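Local coordinates for protein tRNA (uracil(54)-C(5))-methyltransferase (Pyrococcus abyssi, PDB 2JJQ) that catalyses the S-adenosyl-L-methionine-dependent methylation of uridine 54 in tRNA to 5-methyluridine, at residues T163-E166 and A167-L171; L171-F174 and I175-K179; V182-I185 and K186-E189. One frame throughout, in Å; residues are numbered along the deposited sequence.

Contacts 1 and 2 are consecutive portions of helix 162-178, sharing Leu-171, with centres 12 Å apart. Contact 3 is the hairpin-like turn 182-189 in the loop that connects this helix to strand 192-199; its centre lies 17 Å from that of contact 2, and the two meet where Ile-175 CD1 packs on Val-182 CG1 at 4.0 Å. Proximity to the iron-sulfur site declines along the helix: the side chain of Ser-164 is about 4 Å from that of Cys-157, a cluster ligand by similarity, against about 12 Å for Leu-171.

Contact 1: residues T163-E166 and A167-L171; sequences TSRE and AIERL
Glu-166 and Arg-170 meet one helical turn apart, their side chains running alongside each other in the same direction. The carboxylate oxygen Glu-166 OE2 sits over a face of the guanidinium, 3.1 Å from Arg-170 NH2, with the two planar groups only 22° apart. From that position the oxygen faces none of the guanidinium hydrogens, and the pair attracts by charge without a hydrogen bond. Torsions explain this placement: Glu-166 swings CG opposite its backbone nitrogen (chi1 162°) and then runs extended, whereas Arg-170 bends at chi2 (-71°) and folds back toward it. The guanidinium has further partners: NH1 bonds to the carbonyl of Tyr-223 and NH2 also forms a salt bridge with Asp-225, so the arginine ties the helix to the loop 223-225.

Beneath this pair the main chain supplies the frame. Arg-170 N donates to Glu-166 O at 2.9 Å, and the bonds Ala-167 N to Thr-163 O, Ile-168 N to Ser-164 O and Glu-169 N to Arg-165 O repeat the pattern. Ile-168 lays CG1 against Ser-164 O at 3.3 Å, on the side of the helix that rests on Met-195 and Leu-133. On the more exposed side, Glu-169 places CG 3.2 Å from Glu-166 O. Arg-165 instead directs NE to Glu-156.

Ser-164 anchors the start of the helix, its OG bonded to Gly-161 O and Cys-157 N. Cys-157 is a [4Fe-4S] ligand by similarity, so this hydroxyl ties the helix start to the backbone of a probable cluster ligand. Such an i to i+4 ion pair on a regular alpha-helix packed against a beta-sheet lies here next to the probable iron-sulfur region of an RNA m5U methyltransferase.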
ATOM      1  N   THR A 163       2.032   0.006  18.686  1.00 19.46           N
ATOM      2  CA  THR A 163       0.573  -0.036  18.861  1.00 19.97           C
ATOM      3  C   THR A 163       0.060  -1.424  18.610  1.00 19.46           C
ATOM      4  O   THR A 163      -0.948  -1.796  19.181  1.00 19.27           O
ATOM      5  CB  THR A 163      -0.130   0.980  17.928  1.00 19.87           C
ATOM      6  OG1 THR A 163       0.352   2.274  18.266  1.00 18.60           O
ATOM      7  CG2 THR A 163      -1.642   0.974  18.079  1.00 18.36           C
ATOM      8  N   SER A 164       0.701  -2.185  17.721  1.00 19.89           N
ATOM      9  CA  SER A 164       0.124  -3.492  17.367  1.00 20.44           C
ATOM     10  C   SER A 164       0.254  -4.444  18.567  1.00 19.69           C
ATOM     11  O   SER A 164      -0.629  -5.186  18.874  1.00 19.82           O
ATOM     12  CB  SER A 164       0.786  -4.091  16.105  1.00 20.82           C
ATOM     13  OG  SER A 164       2.171  -4.297  16.332  1.00 23.14           O
ATOM     14  N   ARG A 165       1.373  -4.383  19.257  1.00 21.08           N
ATOM     15  CA  ARG A 165       1.582  -5.179  20.491  1.00 21.55           C
ATOM     16  C   ARG A 165       0.469  -4.945  21.532  1.00 21.47           C
ATOM     17  O   ARG A 165      -0.159  -5.901  22.049  1.00 22.76           O
ATOM     18  CB  ARG A 165       2.949  -4.803  21.102  1.00 21.37           C
ATOM     19  CG  ARG A 165       3.316  -5.712  22.327  1.00 24.19           C
ATOM     20  CD  ARG A 165       4.755  -5.472  22.787  1.00 30.11           C
ATOM     21  NE  ARG A 165       5.706  -6.122  21.892  1.00 37.18           N
ATOM     22  CZ  ARG A 165       6.030  -7.423  21.934  1.00 39.11           C
ATOM     23  NH1 ARG A 165       5.492  -8.239  22.842  1.00 39.34           N
ATOM     24  NH2 ARG A 165       6.908  -7.914  21.063  1.00 38.60           N
ATOM     25  N   GLU A 166       0.181  -3.666  21.795  1.00 22.89           N
ATOM     26  CA  GLU A 166      -0.913  -3.267  22.672  1.00 22.66           C
ATOM     27  C   GLU A 166      -2.297  -3.779  22.176  1.00 21.27           C
ATOM     28  O   GLU A 166      -3.121  -4.307  22.961  1.00 20.22           O
ATOM     29  CB  GLU A 166      -0.958  -1.734  22.882  1.00 24.27           C
ATOM     30  CG  GLU A 166      -2.377  -1.329  23.434  1.00 27.85           C
ATOM     31  CD  GLU A 166      -2.551   0.148  23.846  1.00 33.34           C
ATOM     32  OE1 GLU A 166      -1.637   0.974  23.622  1.00 34.47           O
ATOM     33  OE2 GLU A 166      -3.648   0.478  24.376  1.00 35.05           O
ATOM     34  N   ALA A 167      -2.577  -3.640  20.886  1.00 19.60           N
ATOM     35  CA  ALA A 167      -3.870  -4.072  20.381  1.00 18.40           C
ATOM     36  C   ALA A 167      -4.015  -5.569  20.517  1.00 17.70           C
ATOM     37  O   ALA A 167      -5.063  -6.061  20.884  1.00 16.75           O
ATOM     38  CB  ALA A 167      -4.064  -3.637  18.891  1.00 18.39           C
ATOM     39  N   ILE A 168      -2.956  -6.287  20.165  1.00 18.00           N
ATOM     40  CA  ILE A 168      -2.977  -7.723  20.259  1.00 18.48           C
ATOM     41  C   ILE A 168      -3.179  -8.117  21.726  1.00 18.61           C
ATOM     42  O   ILE A 168      -4.026  -8.928  22.062  1.00 18.28           O
ATOM     43  CB  ILE A 168      -1.725  -8.337  19.613  1.00 19.44           C
ATOM     44  CG1 ILE A 168      -1.800  -8.125  18.082  1.00 19.60           C
ATOM     45  CG2 ILE A 168      -1.706  -9.865  19.826  1.00 18.97           C
ATOM     46  CD1 ILE A 168      -0.457  -8.428  17.380  1.00 21.64           C
ATOM     47  N   GLU A 169      -2.438  -7.504  22.620  1.00 19.54           N
ATOM     48  CA  GLU A 169      -2.609  -7.934  23.997  1.00 21.49           C
ATOM     49  C   GLU A 169      -4.017  -7.638  24.531  1.00 20.77           C
ATOM     50  O   GLU A 169      -4.608  -8.507  25.177  1.00 21.22           O
ATOM     51  CB  GLU A 169      -1.494  -7.386  24.876  1.00 22.10           C
ATOM     52  CG  GLU A 169      -1.591  -5.955  25.269  1.00 31.24           C
ATOM     53  CD  GLU A 169      -0.447  -5.578  26.221  1.00 39.76           C
ATOM     54  OE1 GLU A 169       0.728  -5.625  25.782  1.00 42.85           O
ATOM     55  OE2 GLU A 169      -0.729  -5.267  27.407  1.00 42.86           O
ATOM     56  N   ARG A 170      -4.596  -6.468  24.205  1.00 20.61           N
ATOM     57  CA  ARG A 170      -5.980  -6.192  24.591  1.00 20.27           C
ATOM     58  C   ARG A 170      -6.945  -7.148  23.911  1.00 19.06           C
ATOM     59  O   ARG A 170      -7.990  -7.505  24.452  1.00 18.87           O
ATOM     60  CB  ARG A 170      -6.401  -4.781  24.229  1.00 20.26           C
ATOM     61  CG  ARG A 170      -5.512  -3.660  24.727  1.00 24.05           C
ATOM     62  CD  ARG A 170      -5.594  -3.450  26.180  1.00 31.83           C
ATOM     63  NE  ARG A 170      -4.993  -2.133  26.498  1.00 36.65           N
ATOM     64  CZ  ARG A 170      -5.725  -1.056  26.763  1.00 36.09           C
ATOM     65  NH1 ARG A 170      -7.040  -1.174  26.756  1.00 31.52           N
ATOM     66  NH2 ARG A 170      -5.158   0.108  27.070  1.00 38.45           N
ATOM     67  N   LEU A 171      -6.633  -7.515  22.672  1.00 18.65           N
ATOM     68  CA  LEU A 171      -7.573  -8.342  21.949  1.00 18.52           C
ATOM     69  C   LEU A 171      -7.695  -9.690  22.666  1.00 18.35           C
ATOM     70  O   LEU A 171      -8.780 -10.261  22.779  1.00 17.42           O
ATOM     71  CB  LEU A 171      -7.083  -8.576  20.504  1.00 18.29           C
ATOM     72  CG  LEU A 171      -7.997  -9.493  19.677  1.00 19.67           C
ATOM     73  CD1 LEU A 171      -9.489  -9.109  19.633  1.00 20.59           C
ATOM     74  CD2 LEU A 171      -7.406  -9.609  18.223  1.00 21.35           C
TER

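Contact 2: residues L171-F174 and I175-K179; sequences LKEF and IEEEK
Leu-171 and Ile-175 meet in the last turns of the amphipathic alpha-helix 162-178, just before Lys-179 leaves it, and the contact is a local one between residues a turn apart. One side rests on the mixed five-stranded sheet, with Leu-171 and Ile-175 both touching Ile-135 of strand 130-136 and Leu-192 of strand 192-199; the other carries glutamates. The i to i+4 bonds continue up to Glu-178 N, which donates to Phe-174 O at 2.9 Å.

On the sheet side, Ile-175 keeps CG1 beside its backbone nitrogen (chi1 -77°), which sends CD1 back down the helix to lie 3.7 Å from Leu-171 CG. The two side chains cross at a slant and pack together against the sheet. Phe-174 meets Glu-178 differently: the aliphatic CG of Glu-178 approaches Phe-174 CD1 at 3.9 Å, with ring and carboxylate planes 54° apart. Tyr-223 joins this pair, its ring meeting that of Phe-174 and its hydroxyl hydrogen-bonded to Glu-178 OE2.

Glu-173 and Glu-177 lie alongside, pointing the same way, and Glu-173 OE1 stands 4.6 Å from Glu-177 OE2; such like charges would probably raise each other's pKa slightly. At Lys-179 phi turns positive (50°) and the helical path is left. Its side chain returns over the last turn, where NZ donates to Glu-176 O at 2.9 Å.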
ATOM      1  N   LEU A 171      -6.633  -7.515  22.672  1.00 18.65           N
ATOM      2  CA  LEU A 171      -7.573  -8.342  21.949  1.00 18.52           C
ATOM      3  C   LEU A 171      -7.695  -9.690  22.666  1.00 18.35           C
ATOM      4  O   LEU A 171      -8.780 -10.261  22.779  1.00 17.42           O
ATOM      5  CB  LEU A 171      -7.083  -8.576  20.504  1.00 18.29           C
ATOM      6  CG  LEU A 171      -7.997  -9.493  19.677  1.00 19.67           C
ATOM      7  CD1 LEU A 171      -9.489  -9.109  19.633  1.00 20.59           C
ATOM      8  CD2 LEU A 171      -7.406  -9.609  18.223  1.00 21.35           C
ATOM      9  N   LYS A 172      -6.553 -10.222  23.083  1.00 20.57           N
ATOM     10  CA  LYS A 172      -6.546 -11.529  23.759  1.00 22.14           C
ATOM     11  C   LYS A 172      -7.408 -11.478  25.038  1.00 22.43           C
ATOM     12  O   LYS A 172      -8.194 -12.382  25.307  1.00 23.05           O
ATOM     13  CB  LYS A 172      -5.092 -11.954  24.047  1.00 21.87           C
ATOM     14  CG  LYS A 172      -4.402 -12.443  22.780  1.00 24.18           C
ATOM     15  CD  LYS A 172      -2.958 -12.677  23.059  1.00 27.80           C
ATOM     16  CE  LYS A 172      -2.281 -13.267  21.878  1.00 28.18           C
ATOM     17  NZ  LYS A 172      -0.789 -13.153  22.025  1.00 31.80           N
ATOM     18  N   GLU A 173      -7.307 -10.379  25.787  1.00 23.45           N
ATOM     19  CA  GLU A 173      -8.138 -10.200  27.002  1.00 24.34           C
ATOM     20  C   GLU A 173      -9.624 -10.150  26.709  1.00 23.62           C
ATOM     21  O   GLU A 173     -10.426 -10.803  27.393  1.00 23.03           O
ATOM     22  CB  GLU A 173      -7.772  -8.917  27.706  1.00 24.73           C
ATOM     23  CG  GLU A 173      -6.456  -8.938  28.434  1.00 29.21           C
ATOM     24  CD  GLU A 173      -6.013  -7.511  28.773  1.00 36.11           C
ATOM     25  OE1 GLU A 173      -6.865  -6.588  28.709  1.00 36.73           O
ATOM     26  OE2 GLU A 173      -4.814  -7.304  29.078  1.00 37.82           O
ATOM     27  N   PHE A 174      -9.982  -9.375  25.674  1.00 22.47           N
ATOM     28  CA  PHE A 174     -11.340  -9.251  25.138  1.00 21.34           C
ATOM     29  C   PHE A 174     -11.910 -10.621  24.759  1.00 22.54           C
ATOM     30  O   PHE A 174     -13.026 -10.988  25.171  1.00 23.50           O
ATOM     31  CB  PHE A 174     -11.287  -8.340  23.877  1.00 19.86           C
ATOM     32  CG  PHE A 174     -12.628  -7.926  23.319  1.00 21.15           C
ATOM     33  CD1 PHE A 174     -13.690  -7.552  24.153  1.00 19.46           C
ATOM     34  CD2 PHE A 174     -12.796  -7.807  21.922  1.00 21.13           C
ATOM     35  CE1 PHE A 174     -14.918  -7.160  23.623  1.00 19.13           C
ATOM     36  CE2 PHE A 174     -14.009  -7.405  21.378  1.00 23.54           C
ATOM     37  CZ  PHE A 174     -15.101  -7.080  22.229  1.00 22.04           C
ATOM     38  N   ILE A 175     -11.145 -11.360  23.968  1.00 21.09           N
ATOM     39  CA  ILE A 175     -11.569 -12.637  23.501  1.00 22.61           C
ATOM     40  C   ILE A 175     -11.715 -13.543  24.729  1.00 23.43           C
ATOM     41  O   ILE A 175     -12.659 -14.309  24.842  1.00 23.49           O
ATOM     42  CB  ILE A 175     -10.512 -13.266  22.555  1.00 21.48           C
ATOM     43  CG1 ILE A 175     -10.595 -12.607  21.165  1.00 21.15           C
ATOM     44  CG2 ILE A 175     -10.831 -14.746  22.328  1.00 22.72           C
ATOM     45  CD1 ILE A 175      -9.414 -12.914  20.264  1.00 21.76           C
ATOM     46  N   GLU A 176     -10.746 -13.479  25.618  1.00 25.71           N
ATOM     47  CA  GLU A 176     -10.752 -14.452  26.715  1.00 28.05           C
ATOM     48  C   GLU A 176     -11.890 -14.136  27.667  1.00 28.28           C
ATOM     49  O   GLU A 176     -12.646 -15.029  28.109  1.00 29.11           O
ATOM     50  CB  GLU A 176      -9.433 -14.444  27.461  1.00 28.91           C
ATOM     51  CG  GLU A 176      -9.526 -15.199  28.814  1.00 33.40           C
ATOM     52  CD  GLU A 176      -8.186 -15.316  29.479  1.00 39.50           C
ATOM     53  OE1 GLU A 176      -7.197 -15.536  28.732  1.00 44.11           O
ATOM     54  OE2 GLU A 176      -8.114 -15.191  30.732  1.00 43.12           O
ATOM     55  N   GLU A 177     -12.023 -12.869  28.017  1.00 28.20           N
ATOM     56  CA  GLU A 177     -12.951 -12.521  29.094  1.00 28.81           C
ATOM     57  C   GLU A 177     -14.372 -12.412  28.655  1.00 28.14           C
ATOM     58  O   GLU A 177     -15.272 -12.564  29.493  1.00 29.57           O
ATOM     59  CB  GLU A 177     -12.562 -11.232  29.812  1.00 28.52           C
ATOM     60  CG  GLU A 177     -11.180 -11.252  30.361  1.00 31.61           C
ATOM     61  CD  GLU A 177     -10.806  -9.903  30.936  1.00 34.28           C
ATOM     62  OE1 GLU A 177     -11.733  -9.177  31.379  1.00 32.33           O
ATOM     63  OE2 GLU A 177      -9.589  -9.598  30.963  1.00 38.55           O
ATOM     64  N   GLU A 178     -14.599 -12.171  27.363  1.00 26.64           N
ATOM     65  CA  GLU A 178     -15.943 -12.132  26.823  1.00 25.69           C
ATOM     66  C   GLU A 178     -16.267 -13.430  26.083  1.00 26.01           C
ATOM     67  O   GLU A 178     -17.343 -13.543  25.501  1.00 25.37           O
ATOM     68  CB  GLU A 178     -16.134 -10.923  25.875  1.00 26.14           C
ATOM     69  CG  GLU A 178     -16.010  -9.566  26.577  1.00 27.36           C
ATOM     70  CD  GLU A 178     -17.125  -9.313  27.627  1.00 32.06           C
ATOM     71  OE1 GLU A 178     -18.227  -9.910  27.524  1.00 28.19           O
ATOM     72  OE2 GLU A 178     -16.872  -8.506  28.557  1.00 35.18           O
ATOM     73  N   LYS A 179     -15.323 -14.382  26.107  1.00 26.23           N
ATOM     74  CA  LYS A 179     -15.490 -15.721  25.488  1.00 26.42           C
ATOM     75  C   LYS A 179     -15.976 -15.566  24.051  1.00 25.55           C
ATOM     76  O   LYS A 179     -17.052 -16.046  23.644  1.00 25.74           O
ATOM     77  CB  LYS A 179     -16.419 -16.598  26.347  1.00 26.94           C
ATOM     78  CG  LYS A 179     -15.859 -16.822  27.768  1.00 29.81           C
ATOM     79  CD  LYS A 179     -14.431 -17.489  27.727  1.00 35.30           C
ATOM     80  CE  LYS A 179     -13.839 -17.692  29.140  1.00 36.64           C
ATOM     81  NZ  LYS A 179     -12.339 -17.707  29.167  1.00 39.12           N
TER

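Contact 3: residues V182-I185 and K186-E189; sequences VWNI and KKDE
The indole of Trp-183 and the carboxylate of Asp-188 run along together, their planes inclined by 55°. The indole comes edge-on to the acid: NE1 donates to Asp-188 OD1 in a bond that is nearly straight (165°) but weak at 3.3 Å. Having CG opposite the backbone nitrogen (chi1 -171°) carries the ring out along the turn to this carboxylate. Ile-185 CG1 lies 3.9 Å over one indole face, nearer its border than its centre, and Arg-193 makes a cation-pi contact with the ring.

The backbone between these groups is a tight hairpin-like turn in the loop joining helix 162-178 to strand 192-199. Asn-184 and Glu-189 form a single antiparallel hydrogen-bonded pair, in which Asn-184 N donates to Glu-189 O at 2.7 Å, nearly straight. Two residues, Asp-188 with positive phi and Glu-189, stand opposite the single Asn-184, which makes a G1 beta bulge. Asn-184 O accepts from Lys-187 N at 3.3 Å, the donor lying above the carbonyl plane, and more weakly from the amides of Asp-188 and Glu-189.

The Asn-184 amide reaches across the turn to both lysines. Its OD1 takes weak bonds from the backbone nitrogens of Lys-186, at 3.0 Å, and Lys-187. On the other branch, ND2 rests against the aliphatic part of Lys-187, 3.2 Å from CD.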
ATOM      1  N   VAL A 182     -13.961 -17.384  17.701  1.00 20.92           N
ATOM      2  CA  VAL A 182     -13.015 -16.911  16.676  1.00 21.25           C
ATOM      3  C   VAL A 182     -12.965 -17.839  15.442  1.00 21.34           C
ATOM      4  O   VAL A 182     -13.643 -18.864  15.376  1.00 21.76           O
ATOM      5  CB  VAL A 182     -11.592 -16.645  17.230  1.00 22.06           C
ATOM      6  CG1 VAL A 182     -11.601 -15.570  18.322  1.00 24.00           C
ATOM      7  CG2 VAL A 182     -10.922 -17.966  17.714  1.00 22.61           C
ATOM      8  N   TRP A 183     -12.206 -17.436  14.435  1.00 21.50           N
ATOM      9  CA  TRP A 183     -12.270 -18.108  13.113  1.00 21.37           C
ATOM     10  C   TRP A 183     -11.613 -19.456  13.217  1.00 22.16           C
ATOM     11  O   TRP A 183     -10.436 -19.566  13.615  1.00 22.79           O
ATOM     12  CB  TRP A 183     -11.490 -17.277  12.111  1.00 20.23           C
ATOM     13  CG  TRP A 183     -11.585 -17.636  10.659  1.00 19.33           C
ATOM     14  CD1 TRP A 183     -12.324 -18.621  10.075  1.00 19.95           C
ATOM     15  CD2 TRP A 183     -10.983 -16.900   9.601  1.00 20.05           C
ATOM     16  NE1 TRP A 183     -12.146 -18.598   8.694  1.00 20.11           N
ATOM     17  CE2 TRP A 183     -11.351 -17.521   8.384  1.00 21.00           C
ATOM     18  CE3 TRP A 183     -10.150 -15.778   9.564  1.00 21.83           C
ATOM     19  CZ2 TRP A 183     -10.905 -17.054   7.152  1.00 21.09           C
ATOM     20  CZ3 TRP A 183      -9.713 -15.319   8.337  1.00 23.39           C
ATOM     21  CH2 TRP A 183     -10.099 -15.951   7.151  1.00 22.20           C
ATOM     22  N   ASN A 184     -12.361 -20.482  12.828  1.00 23.78           N
ATOM     23  CA  ASN A 184     -11.791 -21.821  12.683  1.00 24.38           C
ATOM     24  C   ASN A 184     -11.580 -21.988  11.209  1.00 24.85           C
ATOM     25  O   ASN A 184     -12.550 -22.156  10.465  1.00 24.25           O
ATOM     26  CB  ASN A 184     -12.807 -22.852  13.112  1.00 24.85           C
ATOM     27  CG  ASN A 184     -12.370 -24.291  12.775  1.00 27.34           C
ATOM     28  OD1 ASN A 184     -11.384 -24.510  12.069  1.00 29.50           O
ATOM     29  ND2 ASN A 184     -13.112 -25.264  13.297  1.00 31.27           N
ATOM     30  N   ILE A 185     -10.323 -21.907  10.778  1.00 26.16           N
ATOM     31  CA  ILE A 185     -10.016 -21.934   9.336  1.00 27.31           C
ATOM     32  C   ILE A 185     -10.327 -23.265   8.625  1.00 28.24           C
ATOM     33  O   ILE A 185     -10.699 -23.278   7.446  1.00 26.17           O
ATOM     34  CB  ILE A 185      -8.573 -21.537   9.095  1.00 28.62           C
ATOM     35  CG1 ILE A 185      -8.407 -20.055   9.426  1.00 28.18           C
ATOM     36  CG2 ILE A 185      -8.195 -21.830   7.638  1.00 30.92           C
ATOM     37  CD1 ILE A 185      -6.985 -19.689   9.782  1.00 33.62           C
ATOM     38  N   LYS A 186     -10.223 -24.375   9.345  1.00 28.45           N
ATOM     39  CA  LYS A 186     -10.566 -25.670   8.775  1.00 30.10           C
ATOM     40  C   LYS A 186     -12.007 -25.785   8.350  1.00 30.15           C
ATOM     41  O   LYS A 186     -12.320 -26.527   7.422  1.00 30.53           O
ATOM     42  CB  LYS A 186     -10.289 -26.775   9.784  1.00 30.28           C
ATOM     43  CG  LYS A 186      -8.838 -27.118   9.927  1.00 33.43           C
ATOM     44  CD  LYS A 186      -8.674 -28.398  10.743  1.00 36.68           C
ATOM     45  CE  LYS A 186      -7.235 -28.591  11.239  1.00 39.87           C
ATOM     46  NZ  LYS A 186      -7.168 -29.826  12.090  1.00 41.03           N
ATOM     47  N   LYS A 187     -12.909 -25.099   9.052  1.00 29.94           N
ATOM     48  CA  LYS A 187     -14.333 -25.267   8.800  1.00 30.66           C
ATOM     49  C   LYS A 187     -14.958 -23.979   8.308  1.00 30.42           C
ATOM     50  O   LYS A 187     -16.127 -23.958   7.851  1.00 30.46           O
ATOM     51  CB  LYS A 187     -15.042 -25.741  10.085  1.00 31.72           C
ATOM     52  CG  LYS A 187     -14.616 -27.150  10.523  1.00 34.70           C
ATOM     53  CD  LYS A 187     -15.046 -27.457  11.957  1.00 41.83           C
ATOM     54  CE  LYS A 187     -16.552 -27.585  12.075  1.00 42.56           C
ATOM     55  NZ  LYS A 187     -16.914 -28.625  13.098  1.00 45.90           N
ATOM     56  N   ASP A 188     -14.182 -22.897   8.395  1.00 29.92           N
ATOM     57  CA  ASP A 188     -14.717 -21.576   8.085  1.00 30.64           C
ATOM     58  C   ASP A 188     -15.940 -21.253   8.911  1.00 28.95           C
ATOM     59  O   ASP A 188     -16.974 -20.821   8.385  1.00 29.41           O
ATOM     60  CB  ASP A 188     -15.091 -21.465   6.622  1.00 31.87           C
ATOM     61  CG  ASP A 188     -14.094 -20.702   5.851  1.00 36.96           C
ATOM     62  OD1 ASP A 188     -12.899 -20.715   6.249  1.00 42.50           O
ATOM     63  OD2 ASP A 188     -14.519 -20.063   4.859  1.00 43.18           O
ATOM     64  N   GLU A 189     -15.796 -21.433  10.208  1.00 28.53           N
ATOM     65  CA  GLU A 189     -16.826 -21.095  11.152  1.00 28.94           C
ATOM     66  C   GLU A 189     -16.213 -20.217  12.223  1.00 27.51           C
ATOM     67  O   GLU A 189     -14.997 -20.223  12.421  1.00 27.99           O
ATOM     68  CB  GLU A 189     -17.383 -22.364  11.771  1.00 29.23           C
ATOM     69  CG  GLU A 189     -18.126 -23.223  10.728  1.00 33.55           C
ATOM     70  CD  GLU A 189     -18.608 -24.580  11.262  1.00 39.31           C
ATOM     71  OE1 GLU A 189     -18.297 -24.939  12.429  1.00 38.69           O
ATOM     72  OE2 GLU A 189     -19.301 -25.291  10.487  1.00 41.89           O
TER